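Local coordinates for protein beta-N-acetylhexosaminidase (PDB 4PYS) that probably removes terminal beta-linked N-acetylhexosamine residues from the non-reducing ends of glycans by hydrolysis, at residues A[169-177]-A[186-194]; A[258-267]-A[298-307]. All blocks are in the same frame, centred on the assembly; numbering follows the deposited sequence.

Contact 1: A[169-177]-A[186-194]; sequences TEGLGWRIE and RIGAFVGQG
In the (beta/alpha)8 barrel of the family 20 catalytic domain, the type I turn Glu170–Gly173, which leads from strand 163-170 into the short strand 173-174, packs on the loop after helix 183-186, and the meeting is mostly of backbones. Trp174 N donates to Gly188 O at 3.0 Å, a nearly straight bond (167°). The same oxygen takes a CA-H...O contact from Gly173 CA at 3.4 Å. Glycine at 188 lets the two chains come this close, while the missing side chain of Gly173 leaves room for the Arg175 guanidinium, which has Gly173 CA over one face. Alongside, the small methyl of Ala189, CB, rests 3.2 Å from Trp174 O, while Val191 CG2 lies against Leu172 O at 3.6 Å. A water carries the join further, donating to Leu172 O and accepting from Gly192 N.

Arg175 bends at chi2 (-146°), and its guanidinium edge meets the loop: NH1 makes a weak bond to Ala189 O at 3.2 Å and also donates to Gly199 O and Gln197 O, so a long, many-handed donor suits this site rich in carbonyls. The indole of Trp174 turns its back on the loop, with NE1 bound in plane to Ile176 O at 2.7 Å. Its ring is packed among Leu184 of helix 183-186, Ala233 of helix 231-236 and Val273 of helix 264-280, while Val191 leans on Ala232.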
ATOM      1  N   THR A 169      -8.141 -11.241   2.507  1.00 24.95           N
ATOM      2  CA  THR A 169      -8.548 -12.576   2.937  1.00 27.90           C
ATOM      3  C   THR A 169      -7.658 -13.047   4.060  1.00 31.34           C
ATOM      4  O   THR A 169      -6.447 -12.828   4.041  1.00 30.82           O
ATOM      5  CB  THR A 169      -8.471 -13.608   1.793  1.00 35.44           C
ATOM      6  OG1 THR A 169      -7.094 -13.867   1.482  1.00 37.74           O
ATOM      7  CG2 THR A 169      -9.197 -13.089   0.549  1.00 31.41           C
ATOM      8  N   GLU A 170      -8.274 -13.695   5.039  1.00 32.41           N
ATOM      9  CA  GLU A 170      -7.581 -14.173   6.225  1.00 30.65           C
ATOM     10  C   GLU A 170      -8.397 -15.319   6.775  1.00 37.36           C
ATOM     11  O   GLU A 170      -9.545 -15.522   6.352  1.00 34.14           O
ATOM     12  CB  GLU A 170      -7.529 -13.073   7.283  1.00 31.83           C
ATOM     13  CG  GLU A 170      -6.262 -12.244   7.248  1.00 35.12           C
ATOM     14  CD  GLU A 170      -5.048 -13.077   7.589  1.00 43.21           C
ATOM     15  OE1 GLU A 170      -5.219 -14.078   8.317  1.00 43.98           O
ATOM     16  OE2 GLU A 170      -3.934 -12.741   7.125  1.00 34.50           O
ATOM     17  N   GLY A 171      -7.831 -16.059   7.726  1.00 36.83           N
ATOM     18  CA  GLY A 171      -8.580 -17.121   8.384  1.00 35.49           C
ATOM     19  C   GLY A 171      -9.822 -16.550   9.054  1.00 42.02           C
ATOM     20  O   GLY A 171     -10.868 -17.189   9.101  1.00 42.94           O
ATOM     21  N   LEU A 172      -9.700 -15.317   9.540  1.00 40.01           N
ATOM     22  CA  LEU A 172     -10.772 -14.656  10.276  1.00 41.29           C
ATOM     23  C   LEU A 172     -11.743 -13.892   9.394  1.00 39.88           C
ATOM     24  O   LEU A 172     -12.654 -13.243   9.906  1.00 36.68           O
ATOM     25  CB  LEU A 172     -10.182 -13.668  11.281  1.00 44.97           C
ATOM     26  CG  LEU A 172      -9.885 -14.190  12.680  1.00 50.34           C
ATOM     27  CD1 LEU A 172      -9.061 -13.172  13.453  1.00 48.69           C
ATOM     28  CD2 LEU A 172     -11.181 -14.508  13.399  1.00 50.67           C
ATOM     29  N   GLY A 173     -11.541 -13.927   8.078  1.00 36.06           N
ATOM     30  CA  GLY A 173     -12.421 -13.185   7.194  1.00 32.37           C
ATOM     31  C   GLY A 173     -12.015 -13.208   5.738  1.00 36.44           C
ATOM     32  O   GLY A 173     -10.893 -12.840   5.385  1.00 32.99           O
ATOM     33  N   TRP A 174     -12.936 -13.651   4.891  1.00 31.38           N
ATOM     34  CA  TRP A 174     -12.777 -13.500   3.453  1.00 31.12           C
ATOM     35  C   TRP A 174     -13.679 -12.342   3.063  1.00 30.24           C
ATOM     36  O   TRP A 174     -14.895 -12.448   3.186  1.00 33.36           O
ATOM     37  CB  TRP A 174     -13.241 -14.767   2.729  1.00 29.79           C
ATOM     38  CG  TRP A 174     -13.063 -14.662   1.262  1.00 32.20           C
ATOM     39  CD1 TRP A 174     -13.810 -13.920   0.390  1.00 31.31           C
ATOM     40  CD2 TRP A 174     -12.054 -15.306   0.481  1.00 29.92           C
ATOM     41  NE1 TRP A 174     -13.323 -14.065  -0.887  1.00 33.21           N
ATOM     42  CE2 TRP A 174     -12.244 -14.909  -0.859  1.00 32.80           C
ATOM     43  CE3 TRP A 174     -11.001 -16.170   0.786  1.00 33.03           C
ATOM     44  CZ2 TRP A 174     -11.422 -15.367  -1.901  1.00 30.30           C
ATOM     45  CZ3 TRP A 174     -10.187 -16.623  -0.244  1.00 36.67           C
ATOM     46  CH2 TRP A 174     -10.404 -16.222  -1.571  1.00 36.94           C
ATOM     47  N   ARG A 175     -13.104 -11.239   2.600  1.00 27.16           N
ATOM     48  CA  ARG A 175     -13.915 -10.042   2.398  1.00 27.60           C
ATOM     49  C   ARG A 175     -14.063  -9.581   0.958  1.00 28.07           C
ATOM     50  O   ARG A 175     -14.623  -8.508   0.716  1.00 31.30           O
ATOM     51  CB  ARG A 175     -13.391  -8.894   3.277  1.00 29.31           C
ATOM     52  CG  ARG A 175     -13.239  -9.330   4.720  1.00 31.37           C
ATOM     53  CD  ARG A 175     -13.534  -8.239   5.733  1.00 31.35           C
ATOM     54  NE  ARG A 175     -13.024  -8.671   7.029  1.00 30.92           N
ATOM     55  CZ  ARG A 175     -13.754  -9.270   7.957  1.00 31.07           C
ATOM     56  NH1 ARG A 175     -15.055  -9.469   7.760  1.00 31.46           N
ATOM     57  NH2 ARG A 175     -13.190  -9.653   9.094  1.00 32.94           N
ATOM     58  N   ILE A 176     -13.591 -10.380  -0.003  1.00 29.73           N
ATOM     59  CA  ILE A 176     -13.712  -9.976  -1.401  1.00 26.51           C
ATOM     60  C   ILE A 176     -14.795 -10.810  -2.078  1.00 32.19           C
ATOM     61  O   ILE A 176     -14.721 -12.040  -2.094  1.00 31.52           O
ATOM     62  CB  ILE A 176     -12.346 -10.014  -2.155  1.00 28.54           C
ATOM     63  CG1 ILE A 176     -12.529  -9.598  -3.613  1.00 32.90           C
ATOM     64  CG2 ILE A 176     -11.685 -11.375  -2.044  1.00 27.53           C
ATOM     65  CD1 ILE A 176     -12.887  -8.140  -3.766  1.00 33.69           C
ATOM     66  N   GLU A 177     -15.832 -10.143  -2.578  1.00 28.87           N
ATOM     67  CA  GLU A 177     -16.944 -10.855  -3.209  1.00 30.94           C
ATOM     68  C   GLU A 177     -16.513 -11.516  -4.513  1.00 31.80           C
ATOM     69  O   GLU A 177     -15.922 -10.866  -5.385  1.00 31.21           O
ATOM     70  CB  GLU A 177     -18.134  -9.919  -3.466  1.00 34.64           C
ATOM     71  CG  GLU A 177     -19.327 -10.651  -4.083  1.00 35.44           C
ATOM     72  CD  GLU A 177     -20.517  -9.754  -4.376  1.00 45.72           C
ATOM     73  OE1 GLU A 177     -20.338  -8.686  -4.997  1.00 38.99           O
ATOM     74  OE2 GLU A 177     -21.643 -10.135  -4.000  1.00 54.90           O
ATOM     75  N   ARG A 186     -20.643 -14.640   1.872  1.00 37.56           N
ATOM     76  CA  ARG A 186     -21.872 -14.828   2.630  1.00 38.65           C
ATOM     77  C   ARG A 186     -21.639 -15.608   3.921  1.00 42.25           C
ATOM     78  O   ARG A 186     -22.323 -15.390   4.923  1.00 45.93           O
ATOM     79  CB  ARG A 186     -22.952 -15.497   1.767  1.00 45.64           C
ATOM     80  CG  ARG A 186     -23.542 -14.559   0.725  1.00 52.20           C
ATOM     81  CD  ARG A 186     -24.271 -15.307  -0.387  1.00 56.80           C
ATOM     82  NE  ARG A 186     -25.395 -16.090   0.105  1.00 58.23           N
ATOM     83  CZ  ARG A 186     -26.384 -16.529  -0.667  1.00 64.03           C
ATOM     84  NH1 ARG A 186     -27.373 -17.234  -0.143  1.00 66.14           N
ATOM     85  NH2 ARG A 186     -26.389 -16.253  -1.965  1.00 69.04           N
ATOM     86  N   ILE A 187     -20.671 -16.514   3.895  1.00 39.82           N
ATOM     87  CA  ILE A 187     -20.287 -17.249   5.090  1.00 39.14           C
ATOM     88  C   ILE A 187     -18.956 -16.722   5.616  1.00 44.21           C
ATOM     89  O   ILE A 187     -18.817 -16.403   6.799  1.00 42.20           O
ATOM     90  CB  ILE A 187     -20.145 -18.748   4.794  1.00 50.48           C
ATOM     91  CG1 ILE A 187     -21.496 -19.331   4.369  1.00 48.17           C
ATOM     92  CG2 ILE A 187     -19.580 -19.494   6.004  1.00 51.71           C
ATOM     93  CD1 ILE A 187     -21.519 -20.834   4.355  1.00 57.22           C
ATOM     94  N   GLY A 188     -17.981 -16.609   4.718  1.00 39.68           N
ATOM     95  CA  GLY A 188     -16.613 -16.340   5.121  1.00 34.27           C
ATOM     96  C   GLY A 188     -16.328 -14.953   5.665  1.00 35.10           C
ATOM     97  O   GLY A 188     -15.306 -14.749   6.313  1.00 36.36           O
ATOM     98  N   ALA A 189     -17.216 -13.994   5.418  1.00 33.23           N
ATOM     99  CA  ALA A 189     -17.004 -12.636   5.935  1.00 31.88           C
ATOM    100  C   ALA A 189     -17.672 -12.407   7.291  1.00 35.18           C
ATOM    101  O   ALA A 189     -17.675 -11.284   7.809  1.00 35.07           O
ATOM    102  CB  ALA A 189     -17.486 -11.604   4.934  1.00 36.93           C
ATOM    103  N   PHE A 190     -18.228 -13.472   7.859  1.00 34.49           N
ATOM    104  CA  PHE A 190     -19.018 -13.368   9.090  1.00 37.36           C
ATOM    105  C   PHE A 190     -18.592 -14.408  10.125  1.00 40.81           C
ATOM    106  O   PHE A 190     -19.279 -14.633  11.115  1.00 43.32           O
ATOM    107  CB  PHE A 190     -20.521 -13.475   8.764  1.00 39.50           C
ATOM    108  CG  PHE A 190     -21.004 -12.388   7.847  1.00 40.58           C
ATOM    109  CD1 PHE A 190     -21.411 -11.161   8.361  1.00 41.13           C
ATOM    110  CD2 PHE A 190     -20.999 -12.570   6.465  1.00 44.07           C
ATOM    111  CE1 PHE A 190     -21.821 -10.136   7.521  1.00 38.38           C
ATOM    112  CE2 PHE A 190     -21.413 -11.551   5.610  1.00 43.05           C
ATOM    113  CZ  PHE A 190     -21.825 -10.328   6.139  1.00 44.03           C
ATOM    114  N   VAL A 191     -17.439 -15.029   9.897  1.00 38.19           N
ATOM    115  CA  VAL A 191     -16.932 -16.035  10.821  1.00 43.92           C
ATOM    116  C   VAL A 191     -16.338 -15.398  12.079  1.00 42.27           C
ATOM    117  O   VAL A 191     -16.373 -15.989  13.153  1.00 42.43           O
ATOM    118  CB  VAL A 191     -15.914 -16.984  10.140  1.00 41.39           C
ATOM    119  CG1 VAL A 191     -16.606 -17.808   9.058  1.00 48.14           C
ATOM    120  CG2 VAL A 191     -14.738 -16.214   9.555  1.00 39.04           C
ATOM    121  N   GLY A 192     -15.808 -14.186  11.937  1.00 39.10           N
ATOM    122  CA  GLY A 192     -15.274 -13.444  13.071  1.00 39.44           C
ATOM    123  C   GLY A 192     -16.361 -12.926  13.993  1.00 40.83           C
ATOM    124  O   GLY A 192     -17.369 -12.380  13.538  1.00 42.80           O
ATOM    125  N   GLN A 193     -16.145 -13.080  15.297  1.00 39.94           N
ATOM    126  CA  GLN A 193     -17.173 -12.780  16.286  1.00 40.69           C
ATOM    127  C   GLN A 193     -16.901 -11.510  17.087  1.00 43.46           C
ATOM    128  O   GLN A 193     -17.709 -11.123  17.933  1.00 41.81           O
ATOM    129  CB  GLN A 193     -17.316 -13.950  17.260  1.00 45.90           C
ATOM    130  CG  GLN A 193     -17.512 -15.296  16.589  1.00 53.16           C
ATOM    131  CD  GLN A 193     -18.844 -15.395  15.881  1.00 67.67           C
ATOM    132  OE1 GLN A 193     -19.815 -14.746  16.273  1.00 73.54           O
ATOM    133  NE2 GLN A 193     -18.901 -16.208  14.831  1.00 74.61           N
ATOM    134  N   GLY A 194     -15.764 -10.874  16.847  1.00 42.84           N
ATOM    135  CA  GLY A 194     -15.406  -9.704  17.628  1.00 40.87           C
ATOM    136  C   GLY A 194     -15.875  -8.411  16.995  1.00 39.82           C
ATOM    137  O   GLY A 194     -16.431  -8.425  15.897  1.00 37.45           O
TER
HETATM  138  O   HOH W   1     -15.299 -12.628   9.567  1.00 32.43           O

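Contact 2: A[258-267]-A[298-307]; sequences IFCAGKDSTL and WDKCPDCRSR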
ATOM      1  N   ILE A 258      -5.686 -25.637   5.501  1.00 70.05           N
ATOM      2  CA  ILE A 258      -5.350 -24.801   4.357  1.00 63.81           C
ATOM      3  C   ILE A 258      -5.950 -25.397   3.086  1.00 58.02           C
ATOM      4  O   ILE A 258      -6.484 -26.510   3.109  1.00 57.79           O
ATOM      5  CB  ILE A 258      -3.819 -24.663   4.204  1.00 67.54           C
ATOM      6  CG1 ILE A 258      -3.187 -26.003   3.819  1.00 73.05           C
ATOM      7  CG2 ILE A 258      -3.192 -24.131   5.496  1.00 69.25           C
ATOM      8  CD1 ILE A 258      -1.681 -26.028   3.985  1.00 76.08           C
ATOM      9  N   PHE A 259      -5.881 -24.654   1.985  1.00 51.83           N
ATOM     10  CA  PHE A 259      -6.337 -25.175   0.700  1.00 52.52           C
ATOM     11  C   PHE A 259      -5.512 -26.406   0.331  1.00 56.56           C
ATOM     12  O   PHE A 259      -4.292 -26.408   0.480  1.00 54.48           O
ATOM     13  CB  PHE A 259      -6.205 -24.119  -0.401  1.00 46.84           C
ATOM     14  CG  PHE A 259      -7.073 -22.907  -0.198  1.00 48.45           C
ATOM     15  CD1 PHE A 259      -8.456 -23.032  -0.106  1.00 48.72           C
ATOM     16  CD2 PHE A 259      -6.506 -21.639  -0.128  1.00 45.37           C
ATOM     17  CE1 PHE A 259      -9.258 -21.914   0.074  1.00 45.61           C
ATOM     18  CE2 PHE A 259      -7.295 -20.513   0.048  1.00 44.08           C
ATOM     19  CZ  PHE A 259      -8.677 -20.649   0.151  1.00 43.52           C
ATOM     20  N   CYS A 260      -6.181 -27.451  -0.138  1.00 60.80           N
ATOM     21  CA  CYS A 260      -5.491 -28.673  -0.527  1.00 65.98           C
ATOM     22  C   CYS A 260      -4.857 -28.533  -1.913  1.00 69.50           C
ATOM     23  O   CYS A 260      -5.562 -28.477  -2.919  1.00 71.68           O
ATOM     24  CB  CYS A 260      -6.472 -29.845  -0.511  1.00 62.15           C
ATOM     25  SG  CYS A 260      -5.755 -31.420  -0.993  1.00 66.82           S
ATOM     26  N   ALA A 261      -3.529 -28.483  -1.973  1.00 68.85           N
ATOM     27  CA  ALA A 261      -2.834 -28.388  -3.256  1.00 70.18           C
ATOM     28  C   ALA A 261      -2.969 -29.679  -4.066  1.00 70.98           C
ATOM     29  O   ALA A 261      -2.728 -29.695  -5.272  1.00 69.72           O
ATOM     30  CB  ALA A 261      -1.368 -28.048  -3.043  1.00 72.57           C
ATOM     31  N   GLY A 262      -3.358 -30.758  -3.395  1.00 70.81           N
ATOM     32  CA  GLY A 262      -3.472 -32.054  -4.035  1.00 77.98           C
ATOM     33  C   GLY A 262      -4.683 -32.217  -4.935  1.00 79.37           C
ATOM     34  O   GLY A 262      -4.694 -33.070  -5.828  1.00 82.70           O
ATOM     35  N   LYS A 263      -5.709 -31.405  -4.704  1.00 69.47           N
ATOM     36  CA  LYS A 263      -6.938 -31.512  -5.482  1.00 70.52           C
ATOM     37  C   LYS A 263      -6.935 -30.547  -6.657  1.00 64.67           C
ATOM     38  O   LYS A 263      -6.798 -29.340  -6.469  1.00 56.60           O
ATOM     39  CB  LYS A 263      -8.157 -31.243  -4.598  1.00 70.94           C
ATOM     40  CG  LYS A 263      -8.413 -32.313  -3.558  1.00 76.62           C
ATOM     41  CD  LYS A 263      -9.388 -31.817  -2.505  1.00 76.62           C
ATOM     42  CE  LYS A 263      -9.890 -32.966  -1.660  1.00 83.97           C
ATOM     43  NZ  LYS A 263      -8.758 -33.758  -1.108  1.00 91.71           N
ATOM     44  N   ASP A 264      -7.088 -31.082  -7.867  1.00 62.74           N
ATOM     45  CA  ASP A 264      -7.180 -30.251  -9.064  1.00 61.47           C
ATOM     46  C   ASP A 264      -8.381 -29.312  -8.960  1.00 57.64           C
ATOM     47  O   ASP A 264      -8.346 -28.187  -9.458  1.00 53.73           O
ATOM     48  CB  ASP A 264      -7.285 -31.117 -10.327  1.00 65.21           C
ATOM     49  CG  ASP A 264      -5.960 -31.764 -10.711  1.00 69.01           C
ATOM     50  OD1 ASP A 264      -4.911 -31.327 -10.198  1.00 72.84           O
ATOM     51  OD2 ASP A 264      -5.970 -32.703 -11.538  1.00 74.70           O
ATOM     52  N   SER A 265      -9.440 -29.779  -8.302  1.00 58.89           N
ATOM     53  CA  SER A 265     -10.613 -28.946  -8.055  1.00 60.97           C
ATOM     54  C   SER A 265     -10.260 -27.715  -7.220  1.00 60.05           C
ATOM     55  O   SER A 265     -10.837 -26.642  -7.405  1.00 57.21           O
ATOM     56  CB  SER A 265     -11.738 -29.759  -7.396  1.00 65.26           C
ATOM     57  OG  SER A 265     -11.304 -30.404  -6.208  1.00 60.90           O
ATOM     58  N   THR A 266      -9.299 -27.863  -6.312  1.00 52.51           N
ATOM     59  CA  THR A 266      -8.852 -26.723  -5.515  1.00 50.33           C
ATOM     60  C   THR A 266      -8.108 -25.711  -6.384  1.00 47.10           C
ATOM     61  O   THR A 266      -8.390 -24.517  -6.333  1.00 44.40           O
ATOM     62  CB  THR A 266      -7.973 -27.149  -4.329  1.00 51.23           C
ATOM     63  OG1 THR A 266      -8.754 -27.921  -3.406  1.00 56.36           O
ATOM     64  CG2 THR A 266      -7.430 -25.927  -3.606  1.00 48.47           C
ATOM     65  N   LEU A 267      -7.168 -26.191  -7.190  1.00 48.30           N
ATOM     66  CA  LEU A 267      -6.450 -25.308  -8.109  1.00 46.41           C
ATOM     67  C   LEU A 267      -7.411 -24.614  -9.069  1.00 45.09           C
ATOM     68  O   LEU A 267      -7.337 -23.403  -9.263  1.00 42.62           O
ATOM     69  CB  LEU A 267      -5.372 -26.073  -8.885  1.00 52.01           C
ATOM     70  CG  LEU A 267      -3.973 -25.980  -8.270  1.00 65.26           C
ATOM     71  CD1 LEU A 267      -3.908 -26.737  -6.950  1.00 70.82           C
ATOM     72  CD2 LEU A 267      -2.904 -26.474  -9.234  1.00 69.02           C
ATOM     73  N   TRP A 298      -1.308 -31.085   5.092  1.00116.70           N
ATOM     74  CA  TRP A 298      -0.601 -31.557   3.896  1.00114.62           C
ATOM     75  C   TRP A 298       0.179 -32.845   4.133  1.00114.50           C
ATOM     76  O   TRP A 298       0.077 -33.796   3.355  1.00115.37           O
ATOM     77  CB  TRP A 298       0.352 -30.482   3.366  1.00113.73           C
ATOM     78  CG  TRP A 298      -0.324 -29.439   2.544  1.00110.71           C
ATOM     79  CD1 TRP A 298      -1.666 -29.217   2.448  1.00108.95           C
ATOM     80  CD2 TRP A 298       0.305 -28.476   1.683  1.00109.22           C
ATOM     81  NE1 TRP A 298      -1.913 -28.175   1.585  1.00105.21           N
ATOM     82  CE2 TRP A 298      -0.719 -27.702   1.104  1.00105.05           C
ATOM     83  CE3 TRP A 298       1.633 -28.198   1.345  1.00109.01           C
ATOM     84  CZ2 TRP A 298      -0.455 -26.660   0.212  1.00 99.91           C
ATOM     85  CZ3 TRP A 298       1.893 -27.161   0.463  1.00103.75           C
ATOM     86  CH2 TRP A 298       0.855 -26.407  -0.094  1.00 98.83           C
ATOM     87  N   ASP A 299       0.949 -32.866   5.217  1.00111.65           N
ATOM     88  CA  ASP A 299       1.818 -33.993   5.550  1.00111.56           C
ATOM     89  C   ASP A 299       1.084 -35.332   5.680  1.00114.96           C
ATOM     90  O   ASP A 299       1.718 -36.389   5.723  1.00120.99           O
ATOM     91  CB  ASP A 299       2.589 -33.693   6.838  1.00111.13           C
ATOM     92  N   LYS A 300      -0.246 -35.289   5.739  1.00112.94           N
ATOM     93  CA  LYS A 300      -1.039 -36.503   5.915  1.00118.70           C
ATOM     94  C   LYS A 300      -2.123 -36.694   4.849  1.00117.17           C
ATOM     95  O   LYS A 300      -2.777 -37.737   4.804  1.00120.65           O
ATOM     96  CB  LYS A 300      -1.666 -36.532   7.311  1.00120.55           C
ATOM     97  N   CYS A 301      -2.312 -35.690   3.996  1.00111.75           N
ATOM     98  CA  CYS A 301      -3.327 -35.759   2.946  1.00110.31           C
ATOM     99  C   CYS A 301      -2.924 -36.684   1.798  1.00115.59           C
ATOM    100  O   CYS A 301      -1.878 -36.485   1.180  1.00117.44           O
ATOM    101  CB  CYS A 301      -3.612 -34.363   2.394  1.00102.46           C
ATOM    102  SG  CYS A 301      -4.715 -34.349   0.964  1.00113.04           S
ATOM    103  N   PRO A 302      -3.760 -37.698   1.508  1.00 94.15           N
ATOM    104  CA  PRO A 302      -3.509 -38.594   0.373  1.00 97.68           C
ATOM    105  C   PRO A 302      -3.392 -37.832  -0.947  1.00 98.92           C
ATOM    106  O   PRO A 302      -2.646 -38.262  -1.821  1.00101.96           O
ATOM    107  CB  PRO A 302      -4.748 -39.493   0.358  1.00 95.70           C
ATOM    108  CG  PRO A 302      -5.207 -39.516   1.773  1.00 95.25           C
ATOM    109  CD  PRO A 302      -4.922 -38.132   2.306  1.00 95.01           C
ATOM    110  N   ASP A 303      -4.109 -36.717  -1.077  1.00 95.63           N
ATOM    111  CA  ASP A 303      -4.069 -35.917  -2.301  1.00 92.03           C
ATOM    112  C   ASP A 303      -2.797 -35.068  -2.402  1.00 92.52           C
ATOM    113  O   ASP A 303      -2.272 -34.866  -3.496  1.00 96.41           O
ATOM    114  CB  ASP A 303      -5.323 -35.040  -2.426  1.00 89.57           C
ATOM    115  CG  ASP A 303      -6.608 -35.851  -2.384  1.00 92.36           C
ATOM    116  OD1 ASP A 303      -6.838 -36.662  -3.309  1.00 94.51           O
ATOM    117  OD2 ASP A 303      -7.394 -35.672  -1.428  1.00 90.96           O
ATOM    118  N   CYS A 304      -2.297 -34.581  -1.269  1.00 89.74           N
ATOM    119  CA  CYS A 304      -1.055 -33.804  -1.259  1.00 84.99           C
ATOM    120  C   CYS A 304       0.194 -34.680  -1.405  1.00 87.80           C
ATOM    121  O   CYS A 304       1.160 -34.292  -2.061  1.00 88.54           O
ATOM    122  CB  CYS A 304      -0.961 -32.936  -0.000  1.00 80.35           C
ATOM    123  SG  CYS A 304      -1.942 -31.413  -0.080  1.00 96.78           S
ATOM    124  N   ARG A 305       0.168 -35.861  -0.795  1.00 87.60           N
ATOM    125  CA  ARG A 305       1.272 -36.808  -0.913  1.00 86.54           C
ATOM    126  C   ARG A 305       1.307 -37.425  -2.310  1.00 91.75           C
ATOM    127  O   ARG A 305       2.375 -37.750  -2.833  1.00 95.05           O
ATOM    128  CB  ARG A 305       1.151 -37.905   0.146  1.00 85.87           C
ATOM    129  N   SER A 306       0.131 -37.584  -2.911  1.00 91.24           N
ATOM    130  CA  SER A 306       0.028 -38.085  -4.279  1.00 91.99           C
ATOM    131  C   SER A 306       0.600 -37.067  -5.264  1.00 84.18           C
ATOM    132  O   SER A 306       1.293 -37.426  -6.218  1.00 82.46           O
ATOM    133  CB  SER A 306      -1.429 -38.409  -4.628  1.00 93.58           C
ATOM    134  OG  SER A 306      -1.707 -38.166  -5.997  1.00 93.80           O
ATOM    135  N   ARG A 307       0.312 -35.794  -5.021  1.00 76.53           N
ATOM    136  CA  ARG A 307       0.803 -34.723  -5.880  1.00 75.04           C
ATOM    137  C   ARG A 307       2.328 -34.634  -5.847  1.00 80.46           C
ATOM    138  O   ARG A 307       2.961 -34.388  -6.873  1.00 83.75           O
ATOM    139  CB  ARG A 307       0.201 -33.379  -5.471  1.00 65.38           C
ATOM    140  CG  ARG A 307       0.539 -32.252  -6.433  1.00 64.84           C
ATOM    141  CD  ARG A 307      -0.341 -32.318  -7.667  1.00 72.25           C
ATOM    142  NE  ARG A 307      -1.646 -31.721  -7.401  1.00 76.83           N
ATOM    143  CZ  ARG A 307      -2.628 -31.633  -8.292  1.00 79.50           C
ATOM    144  NH1 ARG A 307      -2.458 -32.110  -9.520  1.00 75.67           N
ATOM    145  NH2 ARG A 307      -3.780 -31.065  -7.955  1.00 76.35           N
TER
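Ile258 and Trp298 meet at about a right angle, the isoleucine end standing on the indole face. CD1 lies 3.4 Å from the centroid of the five-membered ring, a CH-pi contact, and chi1 of 67° sets CG1 between the backbone N and the carbonyl carbon, from where the chain extends over the ring. The opposite face of the indole carries Cys304 SG, offset toward the rim. In the ring plane, NE1 donates to Phe259 O at 3.2 Å (157°), which fixes how the ring is turned, and Ala261 CB touches CZ2 obliquely. Tryptophan fits here because it offers two broad faces and one polar edge.

Arg307 works through its edges. CG is anti to the backbone N, and bends at chi2 and chi3 fold the guanidinium back toward the first residues of helix 264-280. There NE and NH2 grip Ala261 O side-on, at 3.1 Å from NE, and NH1 and NH2 hold Asp264 OD1 end-on in a salt bridge, the carboxylate plane turned 33° from the guanidinium. Asp303 and Lys263 pair their charges too, but 2.4 Å between OD2 and NZ is too short to be taken literally, so the detail is doubtful; NZ also bonds Cys242 O. Between these pairs Gly262 CA lies 3.1 Å from Asp303 O, an approach that a side chain facing the helix would block.

Cysteine suits the centre because thiolate sulfur binds zinc well. Cys260 SG lies 3.7 Å from Cys301 SG, and Cys301 SG accepts a weak bond from Cys304 N. With Cys242 they make a four-cysteine zinc site, in which Cys301 and Cys304 form a CxxC pair at the N-terminal end of helix 302-310, Cys301 capping it and Cys304 lying in its first turn.

In the fold
Along the chain the two contacts come in series. Contact 1 closes a short loop first, bringing the chain beyond helix 183-186 back to the turn that follows strand 163-170. The chain then passes through helix 203-214, strand 219-223 and helix 231-236 before contact 2 closes a longer loop, which holds most of helix 264-280 and strand 285-287 and ties the start of that helix to the start of helix 302-310. Neither loop encloses or crosses the other. Their centres lie about 23 Å apart on the same side of the chain's centre, both within the catalytic domain. Helix 264-280 links them: it begins in contact 2, and farther along it packs on side chains of 169-177.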